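Side-chain contacts in putative aminopeptidase (PDB 5NTH), which probably acts as a manganese-dependent aminopeptidase of the M17 family, removing residues from the amino ends of peptides, and assembles as six copies of one chain: residues 126-131 against 177-182; 154-159 against 208-213; 401-404 against 409-412; 374-379 against 497-502. All blocks are in the same frame, centred on the assembly; numbering follows the deposited sequence.

Interaction 1: 126-131 against 177-182; sequences AACGSV and QAMSLN
Met-179 lies against both Cys-128 and Val-131 where the turn following helix 117-127 lies beside the lead-in to strand 181-185, an alpha/beta layer contact in the amino-terminal domain of the macro type. The strand belongs to the six-stranded mixed sheet of that domain. The thioether of Met-179 does most of the touching. Its CG sits between the backbone N and the carbonyl carbon (chi1 70°) and the chain bends at chi3, so that SD touches both partners. There SD is 4.0 Å from CB of Cys-128 and 4.0 Å from CG1 of Val-131. The methionine and valine side chains run across each other at about a right angle, with the shortest approach nearer the methionine backbone, 3.7 Å between Met-179 CB and Val-131 CG1. Cys-128 and Val-131 are brought to the same side by the turn between them, in which Val-131 N bonds to Cys-128 O at 3.2 Å. All these cross-segment contacts are apolar and leave Met-179 buried. Leu-137, at the start of strand 137-142, is touched by both Cys-128 and Met-179, giving the two segments a common apolar neighbour. Pro-160 lies against Met-179 as well, while the backbone of the incoming chain is tied to its neighbours by bonds of Ser-180 with Leu-137 and of Leu-181 with Asn-31. Further along, Leu-181 reaches back with one branch, its CD2 resting 4.0 Å from Cys-128 SG.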
# COMPACT_ATOMS: atom_id res chain seq x y z
N ALA A 126 35.85 14.04 -5.35
CA ALA A 126 35.55 15.30 -5.99
C ALA A 126 36.74 15.87 -6.79
O ALA A 126 36.57 16.67 -7.68
CB ALA A 126 35.09 16.30 -4.94
N ALA A 127 37.96 15.47 -6.46
CA ALA A 127 39.14 15.91 -7.21
C ALA A 127 39.37 15.06 -8.45
O ALA A 127 39.99 15.53 -9.42
CB ALA A 127 40.37 15.85 -6.32
N CYS A 128 38.90 13.82 -8.43
CA CYS A 128 39.15 12.94 -9.56
C CYS A 128 38.29 13.34 -10.76
O CYS A 128 38.59 12.93 -11.89
CB CYS A 128 38.91 11.47 -9.19
SG CYS A 128 39.95 10.85 -7.86
N GLY A 129 37.24 14.13 -10.54
CA GLY A 129 36.24 14.36 -11.59
C GLY A 129 36.72 15.12 -12.81
O GLY A 129 36.09 15.07 -13.87
N SER A 130 37.84 15.85 -12.63
CA SER A 130 38.43 16.70 -13.67
C SER A 130 39.76 16.13 -14.21
O SER A 130 40.43 16.79 -14.98
CB SER A 130 38.63 18.11 -13.11
OG SER A 130 39.11 18.01 -11.78
N VAL A 131 40.12 14.93 -13.80
CA VAL A 131 41.37 14.33 -14.23
C VAL A 131 41.13 13.65 -15.58
O VAL A 131 40.23 12.83 -15.71
CB VAL A 131 41.91 13.33 -13.18
CG1 VAL A 131 43.15 12.61 -13.66
CG2 VAL A 131 42.23 14.06 -11.89
N GLN A 177 40.55 2.19 -16.28
CA GLN A 177 41.54 2.67 -15.31
C GLN A 177 42.40 3.70 -16.05
O GLN A 177 43.55 3.46 -16.41
CB GLN A 177 42.37 1.52 -14.74
CG GLN A 177 41.62 0.74 -13.69
CD GLN A 177 42.54 -0.02 -12.74
OE1 GLN A 177 43.48 -0.68 -13.17
NE2 GLN A 177 42.25 0.08 -11.43
N ALA A 178 41.75 4.83 -16.30
CA ALA A 178 42.19 5.82 -17.26
C ALA A 178 43.17 6.73 -16.60
O ALA A 178 44.10 7.22 -17.24
CB ALA A 178 41.00 6.62 -17.77
N MET A 179 42.96 6.97 -15.32
CA MET A 179 43.72 7.92 -14.57
C MET A 179 44.49 7.19 -13.49
O MET A 179 44.59 5.97 -13.50
CB MET A 179 42.76 8.94 -13.98
CG MET A 179 41.90 8.36 -12.87
SD MET A 179 41.38 9.63 -11.74
CE MET A 179 42.78 9.84 -10.67
N SER A 180 45.04 7.93 -12.55
CA SER A 180 45.91 7.35 -11.56
C SER A 180 46.09 8.26 -10.37
O SER A 180 46.25 9.45 -10.55
CB SER A 180 47.26 7.10 -12.19
OG SER A 180 47.93 6.21 -11.35
N LEU A 181 46.11 7.68 -9.18
CA LEU A 181 46.28 8.47 -7.94
C LEU A 181 47.60 8.19 -7.30
O LEU A 181 47.96 7.04 -7.13
CB LEU A 181 45.18 8.18 -6.93
CG LEU A 181 43.76 8.54 -7.36
CD1 LEU A 181 43.18 7.38 -8.16
CD2 LEU A 181 42.90 8.80 -6.14
N ASN A 182 48.33 9.25 -6.95
CA ASN A 182 49.65 9.17 -6.35
C ASN A 182 49.59 9.75 -4.92
O ASN A 182 49.44 10.96 -4.73
CB ASN A 182 50.64 9.92 -7.22
CG ASN A 182 52.07 9.90 -6.66
OD1 ASN A 182 52.61 10.95 -6.28
ND2 ASN A 182 52.67 8.70 -6.58

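Interaction 2: 154-159 against 208-213; sequences AVARAA and AICTSV
Val-213 turns CG1 anti to its own backbone N (chi1 160°), and this places the methyl over the backbone end of Arg-157; one turn back, Cys-210 sets SG anti to its carbonyl carbon (chi1 -72°), alongside CB of Ala-156. These groups meet in a close contact between the end of helix 148-156, in the macro-type amino-terminal domain, and the middle of the long helix 203-221. Ala-156, with only a methyl, is consistent with the close approach of the backbones, the CA atoms of Ala-156 and Cys-210 being 5.2 Å apart. Its CB lies 3.9 Å from CA of Cys-210 and equally 3.9 Å from SG of that residue, and it also meets CG1 of Val-213 at 4.1 Å. Arg-157 joins with its aliphatic root alone. Its extended chain carries the guanidinium away from helix 203-221, and NE bonds to Ser-121 OG and NH1 to the carbonyl O of Gly-453. The apolar join is flanked by polar ties from helix 203-221, since the amides of Gln-214 and Gln-217 bond to the carbonyl oxygens of Ala-156 and Arg-157 where the shorter helix runs out. Helix 203-221 also packs on helices 323-341 and 528-536, so the contact sets the amino-terminal domain against the helical layer of the catalytic part. At the edge of the join, CB of Arg-157 rests 3.9 Å from Val-213 CG1.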
# COMPACT_ATOMS: atom_id res chain seq x y z
N ALA A 154 40.77 4.84 2.20
CA ALA A 154 40.00 6.07 1.89
C ALA A 154 40.22 6.60 0.48
O ALA A 154 39.31 7.19 -0.15
CB ALA A 154 40.32 7.17 2.88
N VAL A 155 41.43 6.40 -0.00
CA VAL A 155 41.77 6.87 -1.31
C VAL A 155 41.40 5.87 -2.35
O VAL A 155 40.81 6.23 -3.35
CB VAL A 155 43.27 7.15 -1.42
CG1 VAL A 155 43.65 7.49 -2.85
CG2 VAL A 155 43.65 8.29 -0.49
N ALA A 156 41.79 4.62 -2.14
CA ALA A 156 41.50 3.52 -3.08
C ALA A 156 40.04 3.45 -3.46
O ALA A 156 39.68 3.32 -4.62
CB ALA A 156 41.90 2.19 -2.48
N ARG A 157 39.19 3.59 -2.44
CA ARG A 157 37.77 3.38 -2.59
C ARG A 157 37.12 4.59 -3.19
O ARG A 157 35.94 4.51 -3.54
CB ARG A 157 37.10 3.05 -1.24
CG ARG A 157 36.94 4.26 -0.33
CD ARG A 157 36.24 3.90 0.97
NE ARG A 157 36.21 5.06 1.88
CZ ARG A 157 35.98 5.02 3.19
NH1 ARG A 157 35.73 3.87 3.80
NH2 ARG A 157 35.99 6.16 3.91
N ALA A 158 37.85 5.72 -3.26
CA ALA A 158 37.31 6.98 -3.75
C ALA A 158 37.70 7.29 -5.20
O ALA A 158 37.31 8.31 -5.75
CB ALA A 158 37.70 8.12 -2.83
N ALA A 159 38.41 6.37 -5.82
CA ALA A 159 38.83 6.55 -7.19
C ALA A 159 37.66 6.29 -8.08
O ALA A 159 36.77 5.55 -7.69
CB ALA A 159 39.94 5.58 -7.53
N ALA A 208 48.75 -3.77 -1.70
CA ALA A 208 47.92 -4.97 -1.63
C ALA A 208 46.51 -4.65 -1.13
O ALA A 208 45.54 -5.19 -1.68
CB ALA A 208 48.59 -6.01 -0.76
N ILE A 209 46.40 -3.76 -0.12
CA ILE A 209 45.09 -3.24 0.34
C ILE A 209 44.36 -2.50 -0.78
O ILE A 209 43.20 -2.80 -1.08
CB ILE A 209 45.24 -2.36 1.60
CG1 ILE A 209 45.47 -3.25 2.81
CG2 ILE A 209 43.99 -1.57 1.88
CD1 ILE A 209 46.01 -2.49 4.02
N CYS A 210 45.02 -1.54 -1.41
CA CYS A 210 44.40 -0.77 -2.49
C CYS A 210 43.88 -1.70 -3.57
O CYS A 210 42.74 -1.59 -3.94
CB CYS A 210 45.38 0.23 -3.10
SG CYS A 210 45.72 1.61 -2.00
N THR A 211 44.72 -2.64 -4.02
CA THR A 211 44.31 -3.62 -5.03
C THR A 211 43.10 -4.43 -4.58
O THR A 211 42.16 -4.63 -5.37
CB THR A 211 45.46 -4.58 -5.38
OG1 THR A 211 46.49 -3.87 -6.07
CG2 THR A 211 45.02 -5.74 -6.27
N SER A 212 43.13 -4.90 -3.33
CA SER A 212 42.02 -5.66 -2.79
C SER A 212 40.74 -4.84 -2.59
O SER A 212 39.66 -5.35 -2.83
CB SER A 212 42.38 -6.38 -1.46
OG SER A 212 42.88 -7.69 -1.70
N VAL A 213 40.84 -3.62 -2.09
CA VAL A 213 39.63 -2.81 -1.93
C VAL A 213 38.98 -2.61 -3.32
O VAL A 213 37.79 -2.87 -3.52
CB VAL A 213 39.94 -1.44 -1.31
CG1 VAL A 213 38.84 -0.44 -1.59
CG2 VAL A 213 40.15 -1.54 0.17

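Interaction 3: 401-404 against 409-412; sequences YATG and VPDV
Ala-402 meets Pro-410 with its backbone carbonyl at the carboxyl end of helix 391-404, just before the chain turns back into strand 412-417 of the central eight-stranded sheet. This is the connection from a helix to the next strand in the alpha/beta fold of the catalytic domain. The carbonyl oxygen of Ala-402 faces two ring carbons of the proline, 3.4 Å from CG and 3.5 Å from CD, while the methyl of Ala-402 touches Val-296 and Thr-355 on the sheet. Thr-403 comes next and presents its backbone: its CA lies 3.9 Å from CD of Pro-410, and its CG2 is a looser neighbour, 4.5 Å from CG of the same ring. The torsion of Thr-403 (chi1 58°) leaves OG1 between the backbone N and the carbonyl carbon, where it bonds to Val-399 O one turn back in the helix and also to the backbone N of Ser-501; the carbonyl of Thr-403 is taken by Arg-503 NE. Pro-410 also touches Ala-294 on strand 291-300, so the ring contacts both the helix end and the sheet. Proline brings no N-H here, and Ala-402 O has a weak bond from Gln-406 NE2. The pairing of an oxygen with ring carbons is therefore close van der Waals contact, perhaps with a little electrostatic attraction because CD adjoins the amide nitrogen, while polar groups of the helix end find partners in Ser-501, Arg-503 and, weakly, Gln-406.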
# COMPACT_ATOMS: atom_id res chain seq x y z
N TYR A 401 30.24 -25.67 7.38
CA TYR A 401 31.42 -26.11 6.62
C TYR A 401 32.75 -25.65 7.23
O TYR A 401 33.69 -26.41 7.32
CB TYR A 401 31.41 -25.61 5.19
CG TYR A 401 32.64 -26.12 4.47
CD1 TYR A 401 32.62 -27.37 3.89
CD2 TYR A 401 33.83 -25.39 4.42
CE1 TYR A 401 33.73 -27.90 3.26
CE2 TYR A 401 34.97 -25.91 3.79
CZ TYR A 401 34.90 -27.18 3.20
OH TYR A 401 35.98 -27.77 2.56
N ALA A 402 32.82 -24.38 7.57
CA ALA A 402 34.08 -23.77 7.98
C ALA A 402 34.46 -24.21 9.37
O ALA A 402 35.65 -24.33 9.67
CB ALA A 402 33.98 -22.27 7.92
N THR A 403 33.46 -24.47 10.22
CA THR A 403 33.72 -24.88 11.61
C THR A 403 33.74 -26.37 11.84
O THR A 403 34.33 -26.79 12.80
CB THR A 403 32.70 -24.31 12.60
OG1 THR A 403 31.36 -24.71 12.24
CG2 THR A 403 32.83 -22.84 12.63
N GLY A 404 33.08 -27.13 10.97
CA GLY A 404 32.94 -28.57 11.16
C GLY A 404 33.41 -29.50 10.05
O GLY A 404 33.37 -30.70 10.22
N VAL A 409 40.28 -26.75 13.25
CA VAL A 409 39.12 -26.13 13.89
C VAL A 409 39.42 -24.68 14.06
O VAL A 409 40.38 -24.37 14.72
CB VAL A 409 38.89 -26.70 15.31
CG1 VAL A 409 37.74 -25.95 16.01
CG2 VAL A 409 38.60 -28.19 15.25
N PRO A 410 38.60 -23.77 13.52
CA PRO A 410 38.92 -22.36 13.77
C PRO A 410 38.86 -21.92 15.25
O PRO A 410 38.12 -22.50 16.05
CB PRO A 410 37.84 -21.60 12.97
CG PRO A 410 37.26 -22.59 12.05
CD PRO A 410 37.36 -23.91 12.74
N ASP A 411 39.67 -20.93 15.58
CA ASP A 411 39.57 -20.27 16.87
C ASP A 411 38.81 -18.97 16.82
O ASP A 411 38.55 -18.36 17.86
CB ASP A 411 40.96 -20.00 17.44
CG ASP A 411 41.82 -21.25 17.47
OD1 ASP A 411 41.38 -22.28 18.08
OD2 ASP A 411 42.93 -21.18 16.87
N VAL A 412 38.45 -18.53 15.62
CA VAL A 412 37.55 -17.38 15.48
C VAL A 412 36.87 -17.44 14.13
O VAL A 412 37.48 -17.78 13.13
CB VAL A 412 38.30 -16.05 15.76
CG1 VAL A 412 39.63 -16.05 15.05
CG2 VAL A 412 37.49 -14.81 15.39

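Interaction 4: 374-379 against 497-502; sequences VVMKSG and EQHLSE
Ser-378 OG and His-499 ND1 are joined by a hydrogen bond of 2.8 Å, in which either may be the donor, with the hydroxyl lying at the edge of the imidazole near its plane. Met-376 occupies one face of the same ring. Its CE stands 4.0 Å from the ring centroid, only 4° off the normal, a CH-pi contact directly over the centre; SD is above that face at a more distant 4.7 Å. Bends at chi2 and chi3 fold the methionine over the ring, while its CG comes to 3.4 Å from CE1 of His-499. Edge bond and face contact together should restrict rotation of the imidazole. In the next shell, CB of Gln-498 lies on the opposite face toward the rim, and the ring of Phe-495 meets His-499 with the planes at about 45°. Met-376 and Ser-378 are brought together by a type I turn, closed by Gly-379 N to Met-376 O at 3.0 Å, and the turn is held from outside by a bond from Lys-377 N to Asp-397 OD1. The Met-376 side chain is about 10 Å from that of the manganese ligand Glu-390 and about 14 Å from the bound actinonin, so the contact lies outside the metal site. It joins the loop after helix 488-497 to the turn linking strands 373-375 and 381-383, with helix 391-404 packed alongside and Met-477 of strand 477-478 touching the histidine.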
# COMPACT_ATOMS: atom_id res chain seq x y z
N VAL A 374 13.63 -27.21 5.47
CA VAL A 374 14.90 -27.50 4.90
C VAL A 374 15.82 -27.99 6.01
O VAL A 374 15.76 -27.50 7.15
CB VAL A 374 15.41 -26.27 4.12
CG1 VAL A 374 15.77 -25.12 5.06
CG2 VAL A 374 16.58 -26.66 3.24
N VAL A 375 16.63 -28.98 5.69
CA VAL A 375 17.56 -29.57 6.64
C VAL A 375 18.95 -29.09 6.31
O VAL A 375 19.53 -29.45 5.32
CB VAL A 375 17.53 -31.10 6.61
CG1 VAL A 375 18.25 -31.67 7.83
CG2 VAL A 375 16.09 -31.59 6.59
N MET A 376 19.48 -28.28 7.20
CA MET A 376 20.76 -27.65 6.99
C MET A 376 21.84 -28.71 7.23
O MET A 376 21.59 -29.74 7.83
CB MET A 376 20.95 -26.52 8.00
CG MET A 376 19.84 -25.50 8.10
SD MET A 376 19.88 -24.34 6.76
CE MET A 376 21.40 -23.47 7.10
N LYS A 377 23.04 -28.45 6.78
CA LYS A 377 24.15 -29.31 7.08
C LYS A 377 24.31 -29.62 8.55
O LYS A 377 24.68 -30.73 8.91
CB LYS A 377 25.45 -28.65 6.64
CG LYS A 377 26.66 -29.54 6.76
CD LYS A 377 26.47 -30.84 5.99
CE LYS A 377 27.77 -31.61 5.90
NZ LYS A 377 27.52 -33.06 5.89
N SER A 378 24.05 -28.65 9.40
CA SER A 378 24.26 -28.81 10.81
C SER A 378 23.32 -29.79 11.46
O SER A 378 23.44 -30.04 12.66
CB SER A 378 24.08 -27.48 11.51
OG SER A 378 22.72 -27.11 11.46
N GLY A 379 22.35 -30.29 10.69
CA GLY A 379 21.26 -31.14 11.20
C GLY A 379 19.98 -30.42 11.63
O GLY A 379 18.92 -31.02 11.68
N GLU A 497 24.43 -18.11 13.81
CA GLU A 497 25.12 -18.68 14.95
C GLU A 497 24.69 -20.12 15.26
O GLU A 497 25.51 -20.95 15.65
CB GLU A 497 24.90 -17.83 16.17
CG GLU A 497 25.87 -18.13 17.29
CD GLU A 497 25.62 -17.25 18.49
OE1 GLU A 497 24.54 -16.61 18.54
OE2 GLU A 497 26.49 -17.20 19.40
N GLN A 498 23.42 -20.45 15.06
CA GLN A 498 22.96 -21.77 15.46
C GLN A 498 23.55 -22.89 14.64
O GLN A 498 23.43 -24.02 15.03
CB GLN A 498 21.44 -21.88 15.38
CG GLN A 498 20.66 -20.83 16.14
CD GLN A 498 21.26 -20.53 17.50
OE1 GLN A 498 21.93 -19.50 17.66
NE2 GLN A 498 21.05 -21.41 18.46
N HIS A 499 24.19 -22.58 13.51
CA HIS A 499 24.67 -23.63 12.60
C HIS A 499 26.16 -23.88 12.76
O HIS A 499 26.74 -24.65 12.00
CB HIS A 499 24.20 -23.34 11.16
CG HIS A 499 22.70 -23.29 11.06
ND1 HIS A 499 21.92 -24.42 11.05
CD2 HIS A 499 21.84 -22.25 11.14
CE1 HIS A 499 20.65 -24.08 11.07
NE2 HIS A 499 20.57 -22.77 11.13
N LEU A 500 26.75 -23.26 13.77
CA LEU A 500 28.16 -23.49 14.07
C LEU A 500 28.27 -24.86 14.67
O LEU A 500 27.60 -25.16 15.65
CB LEU A 500 28.74 -22.49 15.07
CG LEU A 500 28.57 -21.01 14.77
CD1 LEU A 500 28.81 -20.20 16.02
CD2 LEU A 500 29.48 -20.56 13.64
N SER A 501 29.13 -25.68 14.08
CA SER A 501 29.50 -26.94 14.66
C SER A 501 29.83 -26.82 16.15
O SER A 501 30.44 -25.85 16.60
CB SER A 501 30.70 -27.51 13.93
OG SER A 501 31.31 -28.49 14.74
N GLU A 502 29.40 -27.82 16.90
CA GLU A 502 29.59 -27.85 18.35
C GLU A 502 31.05 -27.99 18.73
O GLU A 502 31.41 -27.62 19.82
CB GLU A 502 28.72 -28.93 19.00
CG GLU A 502 27.22 -28.59 18.96
CD GLU A 502 26.33 -29.51 19.82
OE1 GLU A 502 26.77 -29.94 20.93
OE2 GLU A 502 25.16 -29.77 19.38

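The four contacts form two pairs set at distant parts of the chain. Interactions 1 and 2, with centres 13 Å apart, alternate along the sequence and touch where Leu-181 CD2 meets Val-155 CG1 at 3.6 Å; helix 148-156 and strand 181-185, consecutive in the chain, knit them together. Interactions 3 and 4 are likewise 13 Å apart, lie within the catalytic domain, and are nested, 401-404 with 409-412 falling inside the long loop closed by 374-379 with 497-502. Centres of interactions 1 and 4 are 47 Å apart, on opposite sides of the chain's centre. Interaction 1 packs within the amino-terminal domain and interaction 2 joins it to helix 203-221; interactions 3 and 4 both adjoin helix 391-404 and meet where Thr-403 approaches Ser-501.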